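Local atomic coordinates of AdeR (Acinetobacter baumannii, PDB entry 5X5L), a protein that probably acts as a two-component response regulator of transcription and whose C-terminal domain, the part present here, binds DNA of an intercistronic region. Residues I90-R93 with Y97-D100; K3-I8 with D43-V48. One frame throughout, in Å; residues are numbered along the deposited sequence.

Interaction 1. Residues I90-R93 with Y97-D100; sequences INVR and YRLD. With nucleotides of chain I.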
loop_
_atom_site.group_PDB
_atom_site.type_symbol
_atom_site.label_atom_id
_atom_site.label_comp_id
_atom_site.label_asym_id
_atom_site.label_seq_id
_atom_site.Cartn_x
_atom_site.Cartn_y
_atom_site.Cartn_z
ATOM N N ILE C 90 -21.589 9.983 -22.558
ATOM C CA ILE C 90 -22.521 10.746 -23.409
ATOM C C ILE C 90 -22.988 12.019 -22.713
ATOM O O ILE C 90 -23.437 11.989 -21.579
ATOM C CB ILE C 90 -23.736 9.884 -23.836
ATOM C CG1 ILE C 90 -23.265 8.890 -24.915
ATOM C CG2 ILE C 90 -24.825 10.706 -24.461
ATOM C CD1 ILE C 90 -22.669 7.648 -24.396
ATOM N N ASN C 91 -22.912 13.114 -23.444
ATOM C CA ASN C 91 -23.434 14.401 -22.991
ATOM C C ASN C 91 -24.955 14.379 -23.170
ATOM O O ASN C 91 -25.450 13.848 -24.160
ATOM C CB ASN C 91 -22.789 15.559 -23.767
ATOM C CG ASN C 91 -23.709 16.764 -23.902
ATOM O OD1 ASN C 91 -24.387 16.907 -24.910
ATOM N ND2 ASN C 91 -23.921 17.499 -22.804
ATOM N N VAL C 92 -25.673 14.946 -22.205
ATOM C CA VAL C 92 -27.115 15.128 -22.284
ATOM C C VAL C 92 -27.325 16.635 -22.322
ATOM O O VAL C 92 -27.231 17.315 -21.302
ATOM C CB VAL C 92 -27.838 14.489 -21.091
ATOM C CG1 VAL C 92 -29.349 14.673 -21.204
ATOM C CG2 VAL C 92 -27.466 13.015 -20.987
ATOM N N ARG C 93 -27.621 17.137 -23.516
ATOM C CA ARG C 93 -27.564 18.558 -23.829
ATOM C C ARG C 93 -28.391 19.408 -22.856
ATOM O O ARG C 93 -29.578 19.164 -22.643
ATOM C CB ARG C 93 -28.060 18.741 -25.262
ATOM C CG ARG C 93 -28.014 20.138 -25.845
ATOM C CD ARG C 93 -28.676 20.050 -27.217
ATOM N NE ARG C 93 -28.896 21.338 -27.859
ATOM C CZ ARG C 93 -27.972 22.038 -28.523
ATOM N NH1 ARG C 93 -26.711 21.605 -28.652
ATOM N NH2 ARG C 93 -28.314 23.204 -29.084
ATOM N N TYR C 97 -23.975 15.006 -18.052
ATOM C CA TYR C 97 -23.347 13.813 -18.609
ATOM C C TYR C 97 -23.836 12.523 -17.990
ATOM O O TYR C 97 -24.311 12.493 -16.847
ATOM C CB TYR C 97 -21.831 13.857 -18.446
ATOM C CG TYR C 97 -21.180 15.019 -19.135
ATOM C CD1 TYR C 97 -21.010 16.215 -18.470
ATOM C CD2 TYR C 97 -20.757 14.925 -20.468
ATOM C CE1 TYR C 97 -20.418 17.303 -19.087
ATOM C CE2 TYR C 97 -20.164 15.990 -21.100
ATOM C CZ TYR C 97 -19.981 17.198 -20.390
ATOM O OH TYR C 97 -19.366 18.265 -20.983
ATOM N N ARG C 98 -23.662 11.452 -18.758
ATOM C CA ARG C 98 -24.194 10.130 -18.437
ATOM C C ARG C 98 -23.168 9.120 -18.894
ATOM O O ARG C 98 -22.490 9.303 -19.915
ATOM C CB ARG C 98 -25.558 9.938 -19.174
ATOM C CG ARG C 98 -25.763 8.888 -20.250
ATOM C CD ARG C 98 -27.065 9.262 -20.968
ATOM N NE ARG C 98 -28.144 9.108 -20.018
ATOM C CZ ARG C 98 -29.395 9.538 -20.105
ATOM N NH1 ARG C 98 -29.837 10.157 -21.189
ATOM N NH2 ARG C 98 -30.236 9.339 -19.081
ATOM N N LEU C 99 -23.037 8.004 -18.202
ATOM C CA LEU C 99 -22.234 6.846 -18.730
ATOM C C LEU C 99 -23.127 6.194 -19.787
ATOM O O LEU C 99 -24.350 6.376 -19.723
ATOM C CB LEU C 99 -21.818 5.871 -17.629
ATOM C CG LEU C 99 -20.348 5.642 -17.190
ATOM C CD1 LEU C 99 -20.203 4.189 -16.814
ATOM C CD2 LEU C 99 -19.322 6.067 -18.229
ATOM N N ASP C 100 -22.603 5.323 -20.628
ATOM C CA ASP C 100 -23.367 4.718 -21.732
ATOM C C ASP C 100 -24.896 4.681 -21.579
ATOM O O ASP C 100 -25.344 4.356 -20.524
ATOM C CB ASP C 100 -22.825 3.275 -22.117
ATOM C CG ASP C 100 -22.871 2.259 -20.969
ATOM O OD1 ASP C 100 -22.572 2.766 -19.891
ATOM O OD2 ASP C 100 -23.408 1.112 -21.088
ATOM P P DG I 5 -24.329 21.812 -23.149
ATOM O OP1 DG I 5 -24.875 20.672 -22.376
ATOM O OP2 DG I 5 -23.810 23.006 -22.431
ATOM O "O5'" DG I 5 -23.229 21.192 -24.114
ATOM C "C5'" DG I 5 -23.582 20.132 -25.021
ATOM C "C4'" DG I 5 -22.355 19.514 -25.653
ATOM O "O4'" DG I 5 -21.759 20.473 -26.555
ATOM C "C3'" DG I 5 -21.232 19.075 -24.705
ATOM O "O3'" DG I 5 -20.722 17.824 -25.187
ATOM C "C2'" DG I 5 -20.253 20.236 -24.770
ATOM C "C1'" DG I 5 -20.401 20.695 -26.207
ATOM N N9 DG I 5 -20.106 22.102 -26.459
ATOM C C8 DG I 5 -20.626 23.206 -25.822
ATOM N N7 DG I 5 -20.177 24.336 -26.302
ATOM C C5 DG I 5 -19.332 23.956 -27.335
ATOM C C6 DG I 5 -18.566 24.744 -28.234
ATOM O O6 DG I 5 -18.475 25.978 -28.296
ATOM N N1 DG I 5 -17.846 23.948 -29.122
ATOM C C2 DG I 5 -17.868 22.572 -29.147
ATOM N N2 DG I 5 -17.108 21.980 -30.083
ATOM N N3 DG I 5 -18.582 21.827 -28.319
ATOM C C4 DG I 5 -19.286 22.580 -27.449
ATOM P P DA I 4 -28.058 27.214 -24.543
ATOM O OP1 DA I 4 -29.065 26.829 -23.522
ATOM O OP2 DA I 4 -27.141 28.363 -24.300
ATOM O "O5'" DA I 4 -27.146 25.942 -24.811
ATOM C "C5'" DA I 4 -27.683 24.763 -25.437
ATOM C "C4'" DA I 4 -26.571 23.772 -25.692
ATOM O "O4'" DA I 4 -25.846 24.145 -26.891
ATOM C "C3'" DA I 4 -25.528 23.664 -24.572
ATOM O "O3'" DA I 4 -25.442 22.292 -24.176
ATOM C "C2'" DA I 4 -24.265 24.236 -25.199
ATOM C "C1'" DA I 4 -24.470 23.928 -26.666
ATOM N N9 DA I 4 -23.718 24.788 -27.580
ATOM C C8 DA I 4 -23.697 26.161 -27.631
ATOM N N7 DA I 4 -22.898 26.646 -28.554
ATOM C C5 DA I 4 -22.347 25.516 -29.143
ATOM C C6 DA I 4 -21.414 25.353 -30.180
ATOM N N6 DA I 4 -20.859 26.370 -30.843
ATOM N N1 DA I 4 -21.074 24.091 -30.528
ATOM C C2 DA I 4 -21.639 23.069 -29.867
ATOM N N3 DA I 4 -22.527 23.097 -28.873
ATOM C C4 DA I 4 -22.841 24.366 -28.552
ATOM P P DT I 6 -19.374 17.194 -24.607
ATOM O OP1 DT I 6 -19.488 15.717 -24.646
ATOM O OP2 DT I 6 -19.056 17.864 -23.331
ATOM O "O5'" DT I 6 -18.297 17.613 -25.698
ATOM C "C5'" DT I 6 -18.360 17.073 -27.025
ATOM C "C4'" DT I 6 -17.071 17.347 -27.759
ATOM O "O4'" DT I 6 -16.884 18.773 -27.909
ATOM C "C3'" DT I 6 -15.822 16.821 -27.064
ATOM O "O3'" DT I 6 -15.081 16.065 -28.027
ATOM C "C2'" DT I 6 -15.126 18.075 -26.561
ATOM C "C1'" DT I 6 -15.569 19.143 -27.536
ATOM N N1 DT I 6 -15.626 20.550 -27.050
ATOM C C2 DT I 6 -14.934 21.527 -27.740
ATOM O O2 DT I 6 -14.209 21.289 -28.693
ATOM N N3 DT I 6 -15.106 22.799 -27.257
ATOM C C4 DT I 6 -15.894 23.190 -26.195
ATOM O O4 DT I 6 -15.946 24.376 -25.879
ATOM C C5 DT I 6 -16.603 22.123 -25.526
ATOM C C7 DT I 6 -17.470 22.456 -24.352
ATOM C C6 DT I 6 -16.444 20.873 -25.987
#

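Interaction 2. Residues K3-I8 with D43-V48; sequences KLYKNI and DQPHKV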
loop_
_atom_site.group_PDB
_atom_site.type_symbol
_atom_site.label_atom_id
_atom_site.label_comp_id
_atom_site.label_asym_id
_atom_site.label_seq_id
_atom_site.Cartn_x
_atom_site.Cartn_y
_atom_site.Cartn_z
ATOM N N LYS C 3 -15.817 -2.305 -7.752
ATOM C CA LYS C 3 -16.829 -1.756 -8.677
ATOM C C LYS C 3 -16.652 -2.269 -10.109
ATOM O O LYS C 3 -15.599 -2.059 -10.709
ATOM C CB LYS C 3 -16.767 -0.224 -8.692
ATOM C CG LYS C 3 -17.299 0.452 -7.455
ATOM C CD LYS C 3 -17.074 1.945 -7.613
ATOM C CE LYS C 3 -17.473 2.723 -6.388
ATOM N NZ LYS C 3 -17.531 4.182 -6.643
ATOM N N LEU C 4 -17.685 -2.911 -10.661
ATOM C CA LEU C 4 -17.681 -3.391 -12.040
ATOM C C LEU C 4 -18.909 -2.844 -12.776
ATOM O O LEU C 4 -20.008 -2.790 -12.209
ATOM C CB LEU C 4 -17.710 -4.935 -12.052
ATOM C CG LEU C 4 -16.994 -5.655 -13.203
ATOM C CD1 LEU C 4 -16.323 -6.942 -12.709
ATOM C CD2 LEU C 4 -17.925 -5.978 -14.379
ATOM N N TYR C 5 -18.714 -2.479 -14.042
ATOM C CA TYR C 5 -19.840 -2.209 -14.939
ATOM C C TYR C 5 -19.435 -2.320 -16.404
ATOM O O TYR C 5 -18.644 -1.500 -16.884
ATOM C CB TYR C 5 -20.479 -0.835 -14.667
ATOM C CG TYR C 5 -21.525 -0.437 -15.697
ATOM C CD1 TYR C 5 -22.829 -0.954 -15.652
ATOM C CD2 TYR C 5 -21.206 0.453 -16.718
ATOM C CE1 TYR C 5 -23.774 -0.589 -16.599
ATOM C CE2 TYR C 5 -22.141 0.827 -17.659
ATOM C CZ TYR C 5 -23.428 0.304 -17.604
ATOM O OH TYR C 5 -24.368 0.663 -18.544
ATOM N N LYS C 6 -19.990 -3.323 -17.097
ATOM C CA LYS C 6 -19.863 -3.481 -18.551
ATOM C C LYS C 6 -18.462 -3.156 -19.058
ATOM O O LYS C 6 -18.221 -2.091 -19.638
ATOM C CB LYS C 6 -20.914 -2.629 -19.271
ATOM C CG LYS C 6 -21.060 -2.845 -20.769
ATOM C CD LYS C 6 -22.050 -1.852 -21.379
ATOM C CE LYS C 6 -23.512 -2.125 -21.013
ATOM N NZ LYS C 6 -24.000 -3.421 -21.558
ATOM N N ASN C 7 -17.520 -4.062 -18.791
ATOM C CA ASN C 7 -16.152 -3.977 -19.325
ATOM C C ASN C 7 -15.256 -2.844 -18.723
ATOM O O ASN C 7 -14.162 -2.565 -19.216
ATOM C CB ASN C 7 -16.203 -4.005 -20.898
ATOM C CG ASN C 7 -14.860 -3.998 -21.540
ATOM O OD1 ASN C 7 -14.179 -5.023 -21.603
ATOM N ND2 ASN C 7 -14.483 -2.864 -22.136
ATOM N N ILE C 8 -15.707 -2.231 -17.609
ATOM C CA ILE C 8 -14.929 -1.230 -16.855
ATOM C C ILE C 8 -14.871 -1.670 -15.394
ATOM O O ILE C 8 -15.893 -1.659 -14.692
ATOM C CB ILE C 8 -15.552 0.185 -16.933
ATOM C CG1 ILE C 8 -15.428 0.716 -18.367
ATOM C CG2 ILE C 8 -14.888 1.135 -15.923
ATOM C CD1 ILE C 8 -15.872 2.146 -18.585
ATOM N N ASP C 43 -21.375 4.279 -10.116
ATOM C CA ASP C 43 -22.376 3.923 -9.092
ATOM C C ASP C 43 -23.781 3.913 -9.671
ATOM O O ASP C 43 -24.547 2.984 -9.415
ATOM C CB ASP C 43 -22.346 4.912 -7.921
ATOM C CG ASP C 43 -21.032 4.882 -7.154
ATOM O OD1 ASP C 43 -20.502 3.773 -6.877
ATOM O OD2 ASP C 43 -20.539 5.979 -6.815
ATOM N N GLN C 44 -24.101 4.958 -10.433
ATOM C CA GLN C 44 -25.361 5.081 -11.168
ATOM C C GLN C 44 -25.034 5.317 -12.643
ATOM O O GLN C 44 -25.048 6.464 -13.107
ATOM C CB GLN C 44 -26.193 6.237 -10.607
ATOM C CG GLN C 44 -26.758 5.978 -9.222
ATOM C CD GLN C 44 -27.812 6.997 -8.832
ATOM O OE1 GLN C 44 -28.898 7.035 -9.401
ATOM N NE2 GLN C 44 -27.498 7.828 -7.846
ATOM N N PRO C 45 -24.713 4.233 -13.390
ATOM C CA PRO C 45 -24.221 4.393 -14.777
ATOM C C PRO C 45 -25.176 5.195 -15.646
ATOM O O PRO C 45 -24.735 6.132 -16.313
ATOM C CB PRO C 45 -24.135 2.944 -15.281
ATOM C CG PRO C 45 -24.094 2.088 -14.068
ATOM C CD PRO C 45 -24.903 2.813 -13.035
ATOM N N HIS C 46 -26.469 4.859 -15.590
ATOM C CA HIS C 46 -27.465 5.467 -16.474
ATOM C C HIS C 46 -27.961 6.843 -16.028
ATOM O O HIS C 46 -28.642 7.513 -16.794
ATOM C CB HIS C 46 -28.637 4.513 -16.683
ATOM C CG HIS C 46 -28.208 3.146 -17.119
ATOM N ND1 HIS C 46 -27.637 2.905 -18.349
ATOM C CD2 HIS C 46 -28.208 1.962 -16.469
ATOM C CE1 HIS C 46 -27.342 1.624 -18.458
ATOM N NE2 HIS C 46 -27.675 1.028 -17.326
ATOM N N LYS C 47 -27.614 7.264 -14.813
ATOM C CA LYS C 47 -28.020 8.577 -14.314
ATOM C C LYS C 47 -27.312 9.705 -15.049
ATOM O O LYS C 47 -26.126 9.603 -15.365
ATOM C CB LYS C 47 -27.724 8.694 -12.821
ATOM C CG LYS C 47 -28.205 9.991 -12.197
ATOM C CD LYS C 47 -27.711 10.125 -10.764
ATOM C CE LYS C 47 -27.975 11.517 -10.219
ATOM N NZ LYS C 47 -26.967 12.504 -10.621
ATOM N N VAL C 48 -28.054 10.778 -15.300
ATOM C CA VAL C 48 -27.488 12.029 -15.800
ATOM C C VAL C 48 -27.000 12.828 -14.601
ATOM O O VAL C 48 -27.808 13.239 -13.764
ATOM C CB VAL C 48 -28.532 12.874 -16.572
ATOM C CG1 VAL C 48 -27.916 14.190 -17.042
ATOM C CG2 VAL C 48 -29.103 12.086 -17.735
#

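Interaction 1. Residues I90-R93 with Y97-D100
Ile-90 and Arg-98 form an antiparallel hydrogen-bonded pair in the C-terminal beta hairpin, the wing of the OmpR/PhoB winged-helix domain. Arg-98 N donates to Ile-90 O at 2.9 Å. With Ile-90 CG1 beside the backbone N (chi1 -74°) and chi2 turned to 85°, CD1 comes 4.0 Å from Asp-100 CA; a beta-branched residue suits an extended strand and gives an apolar surface where the hairpin opens. Asn-91 follows as the non-hydrogen-bonded partner of Tyr-97, both side chains on the sheet face opposite to Ile-90 and Arg-98. The Tyr-97 ring lies alongside Asn-91, CD2 coming 3.7 Å from Asn-91 CA. Asn-91 is short enough to lie against the sugar-phosphate backbone while still presenting an amide, and its ND2 makes a weak hydrogen bond of 3.3 Å to OP1 of DG5 of chain I. Next, Val-92 puts CG2 against the aliphatic and charged parts of Arg-98, 3.8 Å from CD and 3.7 Å from NH1. Arg-98 NH2 makes a weak hydrogen bond to His-46 O. Arg-93 leaves the hairpin pairing and stretches out along DA4 of chain I, whose O4' sits over one guanidinium face, offset toward its rim, 3.2 Å from NH1; Arg-93 NH2 hydrogen-bonds to N3 of an adenine, an atom of the minor-groove edge, where a long, flat cation fits well. Across the hairpin, Tyr-97 packs on helices 51-58 and 66-81, so those helices back its ring while its hydroxyl end meets the DNA. Tyr-97 OH donates to OP2 of DT6 of chain I, although the modelled 2.4 Å is too short to be trusted, while OP1 of that phosphate lies at the ring edge, in its plane.

Interaction 2. Residues K3-I8 with D43-V48
Tyr-5 lays its ring against Pro-45 and carries its hydroxyl on to His-46. From CB, CG is set anti to the backbone N (chi1 172°), which carries the ring away from strand 3-5 and over the loop that follows helix 32-41. Tyr-5 CG comes 4.0 Å from Pro-45 CG, and CE1, farther along, comes 3.7 Å from that same carbon. At the far end of the ring Tyr-5 CZ lies 3.6 Å from Pro-45 CB, which makes a CH-pi contact over the face, 15° off the ring normal. Proline suits this place because its ring presents polarised C-H groups on a rigid frame, and its phi is natural at the second position of the type I turn from Gln-44 to Lys-47. Lys-6 CB covers the opposite face of the tyrosine, so the ring is sandwiched. At the tip, Tyr-5 OH lies 3.1 Å from His-46 CE1. The edge of the Tyr-5 ring points toward the face of the His-46 ring in an offset edge-to-face pair, the two planes at 84°. The hydroxyl's hydrogen bond goes to Asp-100 OD2, so this polar tip is satisfied beside the rings. Separately, Lys-3 runs fully extended beyond CG and brings NZ 3.0 Å from Asp-43 OD1 in a salt bridge, though the position of that oxygen is uncertain; NZ also bonds to Ser-39 O near the end of helix 32-41. The loop also meets the second subunit, where Gln-44 NE2 bonds to Asn-56 O and Met-59 O. Back at the strand, Lys-6 and Asn-7 fill the corners of a type I' turn, whose positive phi values asparagine tolerates well. Such a tight two-residue hairpin belongs to the N-terminal antiparallel sheet that precedes the helical core in OmpR/PhoB-type DNA-binding domains.

How the interactions relate
Interaction 2 is completed along the chain before interaction 1 begins, yet their centres are only 12 Å apart and they touch. Strand 3-5 is an outer strand of the N-terminal four-stranded sheet, whereas strands 90-92 and 96-98 belong to the C-terminal sheet, which strand 48-50 completes. The loop 43-48 runs from helix 32-41 into that strand and so bridges the two. The hydrogen bond between the Tyr-5 hydroxyl and the Asp-100 carboxylate joins the contacts directly, and a probable one links Leu-99 N with Pro-45 O at 3.2 Å. The DNA-touching wing of interaction 1 is thereby joined at its base to the N-terminal sheet.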